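Dihydropyrimidinase (Brevibacillus agri, PDB 3SFW) catalyses the hydrolytic ring opening of dihydropyrimidines, probably through the two zinc ions held in its amidohydrolase barrel. Local coordinates at residues P278-E281 with G282-Y285; C317-F321 with S322-E326. All coordinates share one frame; numbering follows the deposited sequence.

Interaction 1. Residues P278-E281 with G282-Y285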
loop_
_atom_site.group_PDB
_atom_site.type_symbol
_atom_site.label_atom_id
_atom_site.label_comp_id
_atom_site.label_asym_id
_atom_site.label_seq_id
_atom_site.Cartn_x
_atom_site.Cartn_y
_atom_site.Cartn_z
ATOM N N PRO A 278 -7.460 29.653 -24.922
ATOM C CA PRO A 278 -8.669 30.112 -25.618
ATOM C C PRO A 278 -8.554 30.093 -27.170
ATOM O O PRO A 278 -7.485 29.764 -27.739
ATOM C CB PRO A 278 -8.829 31.557 -25.096
ATOM C CG PRO A 278 -7.400 32.027 -24.900
ATOM C CD PRO A 278 -6.609 30.767 -24.456
ATOM N N ASP A 279 -9.665 30.393 -27.849
ATOM C CA ASP A 279 -9.631 30.553 -29.301
ATOM C C ASP A 279 -9.344 29.191 -29.949
ATOM O O ASP A 279 -8.603 29.131 -30.932
ATOM C CB ASP A 279 -8.482 31.486 -29.725
ATOM C CG ASP A 279 -8.698 32.933 -29.323
ATOM O OD1 ASP A 279 -9.829 33.430 -29.465
ATOM O OD2 ASP A 279 -7.699 33.581 -28.928
ATOM N N PHE A 280 -9.808 28.130 -29.295
ATOM C CA PHE A 280 -9.618 26.742 -29.757
ATOM C C PHE A 280 -8.191 26.243 -29.616
ATOM O O PHE A 280 -7.912 25.075 -30.016
ATOM C CB PHE A 280 -10.081 26.585 -31.211
ATOM C CG PHE A 280 -10.396 25.149 -31.620
ATOM C CD1 PHE A 280 -11.292 24.385 -30.891
ATOM C CD2 PHE A 280 -9.716 24.558 -32.685
ATOM C CE1 PHE A 280 -11.589 23.039 -31.269
ATOM C CE2 PHE A 280 -9.992 23.189 -33.061
ATOM C CZ PHE A 280 -10.930 22.453 -32.333
ATOM N N GLU A 281 -7.282 27.067 -29.072
ATOM C CA GLU A 281 -5.848 26.674 -29.017
ATOM C C GLU A 281 -5.653 25.401 -28.203
ATOM O O GLU A 281 -4.714 24.615 -28.465
ATOM C CB GLU A 281 -4.942 27.776 -28.440
ATOM C CG GLU A 281 -4.707 28.932 -29.378
ATOM C CD GLU A 281 -3.622 28.670 -30.430
ATOM O OE1 GLU A 281 -2.485 28.290 -30.083
ATOM O OE2 GLU A 281 -3.876 29.011 -31.600
ATOM N N GLY A 282 -6.576 25.180 -27.272
ATOM C CA GLY A 282 -6.583 23.985 -26.419
ATOM C C GLY A 282 -6.589 22.691 -27.255
ATOM O O GLY A 282 -6.097 21.656 -26.779
ATOM N N ALA A 283 -7.171 22.743 -28.461
ATOM C CA ALA A 283 -7.282 21.525 -29.317
ATOM C C ALA A 283 -5.900 21.019 -29.737
ATOM O O ALA A 283 -5.725 19.823 -30.030
ATOM C CB ALA A 283 -8.128 21.786 -30.546
ATOM N N LYS A 284 -4.921 21.913 -29.760
ATOM C CA LYS A 284 -3.518 21.500 -30.011
ATOM C C LYS A 284 -3.013 20.451 -29.002
ATOM O O LYS A 284 -2.068 19.696 -29.311
ATOM C CB LYS A 284 -2.613 22.707 -29.933
ATOM C CG LYS A 284 -2.778 23.665 -31.125
ATOM C CD LYS A 284 -1.870 24.897 -30.951
ATOM C CE LYS A 284 -1.825 25.727 -32.223
ATOM N NZ LYS A 284 -0.997 26.992 -32.059
ATOM N N TYR A 285 -3.606 20.451 -27.807
ATOM C CA TYR A 285 -3.119 19.595 -26.704
ATOM C C TYR A 285 -4.045 18.427 -26.433
ATOM O O TYR A 285 -3.932 17.775 -25.384
ATOM C CB TYR A 285 -2.949 20.435 -25.405
ATOM C CG TYR A 285 -1.911 21.502 -25.600
ATOM C CD1 TYR A 285 -0.561 21.216 -25.383
ATOM C CD2 TYR A 285 -2.255 22.759 -26.161
ATOM C CE1 TYR A 285 0.433 22.159 -25.667
ATOM C CE2 TYR A 285 -1.264 23.724 -26.415
ATOM C CZ TYR A 285 0.088 23.399 -26.172
ATOM O OH TYR A 285 1.114 24.292 -26.457
HETATM O O HOH W 1 -2.560 29.606 -33.652
#
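Glu-281 and Lys-284 lie alongside each other, chains headed in one direction, and meet at their charged ends: NZ of Lys-284 donates to OE1 of Glu-281 at 2.8 Å in a salt bridge. The ammonium group approaches that oxygen on its syn side, somewhat out of the carboxylate plane. Glutamate can get there because its chain bends at chi2 (-81°), whereas the lysine chain is extended beyond CG and lays its methylenes past the Glu-281 carbonyl. On another side of the backbone, Phe-280 turns a ring face to Ala-283. The CB of Ala-283 sits 3.5 Å from the ring centroid, 19° off the normal, in a CH-pi contact, and a methyl is small enough to come this close. The backbone sets these spacings. In the connection between helices 265-269 and 295-305, a type I' beta turn from Pro-278 to Glu-281, with Asp-279 and Phe-280 in left-handed conformation, leads into a 3-10 segment. There Ala-283 N bonds to Phe-280 O at 2.9 Å and Lys-284 N to Glu-281 O at 3.0 Å, so that each three-residue step puts one side chain beside its partner. Beyond the contact, Lys-284 also makes a cation-pi interaction with Phe-321, while the Tyr-285 hydroxyl bonds to Pro-417 O. Water 1 donates to Glu-281 OE2 at 2.5 Å and accepts only a weak bond from Lys-284 NZ. Both carboxylate oxygens therefore have partners, and the nearby ammonium would be expected to help keep Glu-281 ionised in this partly exposed place.

Interaction 2. Residues C317-F321 with S322-E326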
loop_
_atom_site.group_PDB
_atom_site.type_symbol
_atom_site.label_atom_id
_atom_site.label_comp_id
_atom_site.label_asym_id
_atom_site.label_seq_id
_atom_site.Cartn_x
_atom_site.Cartn_y
_atom_site.Cartn_z
ATOM N N CYS A 317 1.533 11.424 -33.087
ATOM C CA CYS A 317 0.258 11.114 -33.736
ATOM C C CYS A 317 -0.272 12.507 -34.223
ATOM O O CYS A 317 -1.270 13.010 -33.709
ATOM C CB CYS A 317 -0.670 10.442 -32.702
ATOM S SG CYS A 317 -2.193 9.709 -33.448
ATOM N N PRO A 318 0.445 13.127 -35.176
ATOM C CA PRO A 318 0.248 14.565 -35.441
ATOM C C PRO A 318 -0.968 14.864 -36.339
ATOM O O PRO A 318 -1.238 14.137 -37.316
ATOM C CB PRO A 318 1.554 14.967 -36.136
ATOM C CG PRO A 318 1.907 13.689 -36.924
ATOM C CD PRO A 318 1.619 12.598 -35.897
ATOM N N PHE A 319 -1.673 15.943 -36.009
ATOM C CA PHE A 319 -2.709 16.492 -36.895
ATOM C C PHE A 319 -2.522 17.996 -36.896
ATOM O O PHE A 319 -2.343 18.608 -35.826
ATOM C CB PHE A 319 -4.087 16.170 -36.323
ATOM C CG PHE A 319 -4.373 14.694 -36.215
ATOM C CD1 PHE A 319 -4.780 13.969 -37.341
ATOM C CD2 PHE A 319 -4.220 14.022 -34.991
ATOM C CE1 PHE A 319 -5.004 12.580 -37.261
ATOM C CE2 PHE A 319 -4.487 12.618 -34.885
ATOM C CZ PHE A 319 -4.928 11.913 -36.019
ATOM N N ASN A 320 -2.581 18.603 -38.073
ATOM C CA ASN A 320 -2.541 20.051 -38.146
ATOM C C ASN A 320 -3.651 20.695 -37.315
ATOM O O ASN A 320 -4.781 20.213 -37.246
ATOM C CB ASN A 320 -2.679 20.505 -39.606
ATOM C CG ASN A 320 -1.494 20.140 -40.418
ATOM O OD1 ASN A 320 -0.422 20.702 -40.238
ATOM N ND2 ASN A 320 -1.652 19.138 -41.297
ATOM N N PHE A 321 -3.328 21.844 -36.746
ATOM C CA PHE A 321 -4.308 22.650 -36.051
ATOM C C PHE A 321 -5.356 23.138 -37.052
ATOM O O PHE A 321 -6.559 22.993 -36.816
ATOM C CB PHE A 321 -3.621 23.861 -35.449
ATOM C CG PHE A 321 -4.559 24.721 -34.618
ATOM C CD1 PHE A 321 -5.351 24.157 -33.638
ATOM C CD2 PHE A 321 -4.648 26.089 -34.844
ATOM C CE1 PHE A 321 -6.198 24.941 -32.854
ATOM C CE2 PHE A 321 -5.480 26.879 -34.048
ATOM C CZ PHE A 321 -6.251 26.304 -33.063
ATOM N N SER A 322 -4.890 23.673 -38.171
ATOM C CA SER A 322 -5.816 24.099 -39.225
ATOM C C SER A 322 -6.366 22.880 -39.978
ATOM O O SER A 322 -5.603 21.968 -40.411
ATOM C CB SER A 322 -5.131 25.067 -40.195
ATOM O OG SER A 322 -5.961 25.322 -41.311
ATOM N N GLY A 323 -7.681 22.837 -40.122
ATOM C CA GLY A 323 -8.295 21.778 -40.896
ATOM C C GLY A 323 -8.552 20.534 -40.058
ATOM O O GLY A 323 -9.714 20.127 -39.875
ATOM N N GLN A 324 -7.474 19.921 -39.535
ATOM C CA GLN A 324 -7.617 18.624 -38.935
ATOM C C GLN A 324 -8.103 18.747 -37.501
ATOM O O GLN A 324 -9.135 18.201 -37.162
ATOM C CB GLN A 324 -6.287 17.833 -39.009
ATOM C CG GLN A 324 -5.971 17.424 -40.444
ATOM C CD GLN A 324 -4.730 16.583 -40.522
ATOM O OE1 GLN A 324 -3.625 17.063 -40.233
ATOM N NE2 GLN A 324 -4.893 15.321 -40.905
ATOM N N LYS A 325 -7.383 19.484 -36.649
ATOM C CA LYS A 325 -7.887 19.612 -35.294
ATOM C C LYS A 325 -9.279 20.306 -35.333
ATOM O O LYS A 325 -10.135 20.018 -34.502
ATOM C CB LYS A 325 -6.948 20.431 -34.378
ATOM C CG LYS A 325 -5.605 19.710 -33.974
ATOM C CD LYS A 325 -5.843 18.542 -32.993
ATOM C CE LYS A 325 -4.500 17.829 -32.607
ATOM N NZ LYS A 325 -4.780 16.781 -31.589
ATOM N N GLU A 326 -9.470 21.174 -36.328
ATOM C CA GLU A 326 -10.748 21.909 -36.508
ATOM C C GLU A 326 -11.948 21.028 -36.828
ATOM O O GLU A 326 -13.093 21.450 -36.647
ATOM C CB GLU A 326 -10.592 22.991 -37.582
ATOM C CG GLU A 326 -9.558 24.072 -37.239
ATOM C CD GLU A 326 -9.614 25.225 -38.249
ATOM O OE1 GLU A 326 -9.174 25.029 -39.419
ATOM O OE2 GLU A 326 -10.241 26.256 -37.903
#
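Gln-324 reaches back across Asn-320 and uses a single oxygen to take two N-H groups. Its OE1 accepts the backbone N of Asn-320 at 2.9 Å, with the donor tilted 32° from the carbonyl plane, and more weakly ND2 of the same residue at 3.1 Å. The glutamine chain, extended beyond CG (chi2 -176°), is long enough to bring its amide there, and the planes of the two amides are turned 35° against each other. The other end of that amide, NE2, meets the edge of the Phe-319 ring 3.8 Å from CD1, with ring and amide planes steeply inclined; NE2 also bonds to Thr-68 and Val-69 O, so both ends of the group are fixed. Buried Lys-325 packs its methylenes against Phe-319 and Phe-321, and its NZ is satisfied by the carbonyls of Gly-338 and Pro-336. Its backbone N makes a nearly linear bond of 2.8 Å to Asn-320 O. This link spans five residues, and marks a wider pi-type turn in a short, weakly bonded helix that follows the loop leaving strand 311-312 of the barrel; that loop carries the zinc ligand Asp-315, and the Phe-319 side chain lies about 10 Å from a zinc ion. The backbone N atoms of Phe-321 and Ser-322 are taken by the carboxylate of Asp-414. On the solvent side the grip slackens: Glu-326 N reaches Phe-321 O by a weak 3.5 Å bond, and Ser-322 and Gly-323 are exposed. Gly-323 takes backbone angles that would bring a side chain into collision with the oxygen of Ser-322, which is why glycine suits the position, and its N donates at 2.7 Å to the anti lone pair of Glu-326 OE1, whose other oxygen forms a salt bridge with Arg-329.

Along the chain the two contacts come in series, neither nested nor crossed. Interaction 1 closes a tight turn in the connection between helices 265-269 and 295-305; the chain then passes through helix 295-305 and strand 311-312 before interaction 2 winds up the short helix 321-325. Although some thirty residues separate them, their centres lie 11 Å apart and they touch directly: Ala-283 O approaches Lys-325 CD at 3.2 Å, and Phe-280 CZ comes to 3.4 Å from Lys-325 O. Tyr-415 joins them too, bonding to Lys-284 O and packing on Lys-325. Together they tie the outer 278-285 turn to the loop that leads away from the zinc ligand Asp-315.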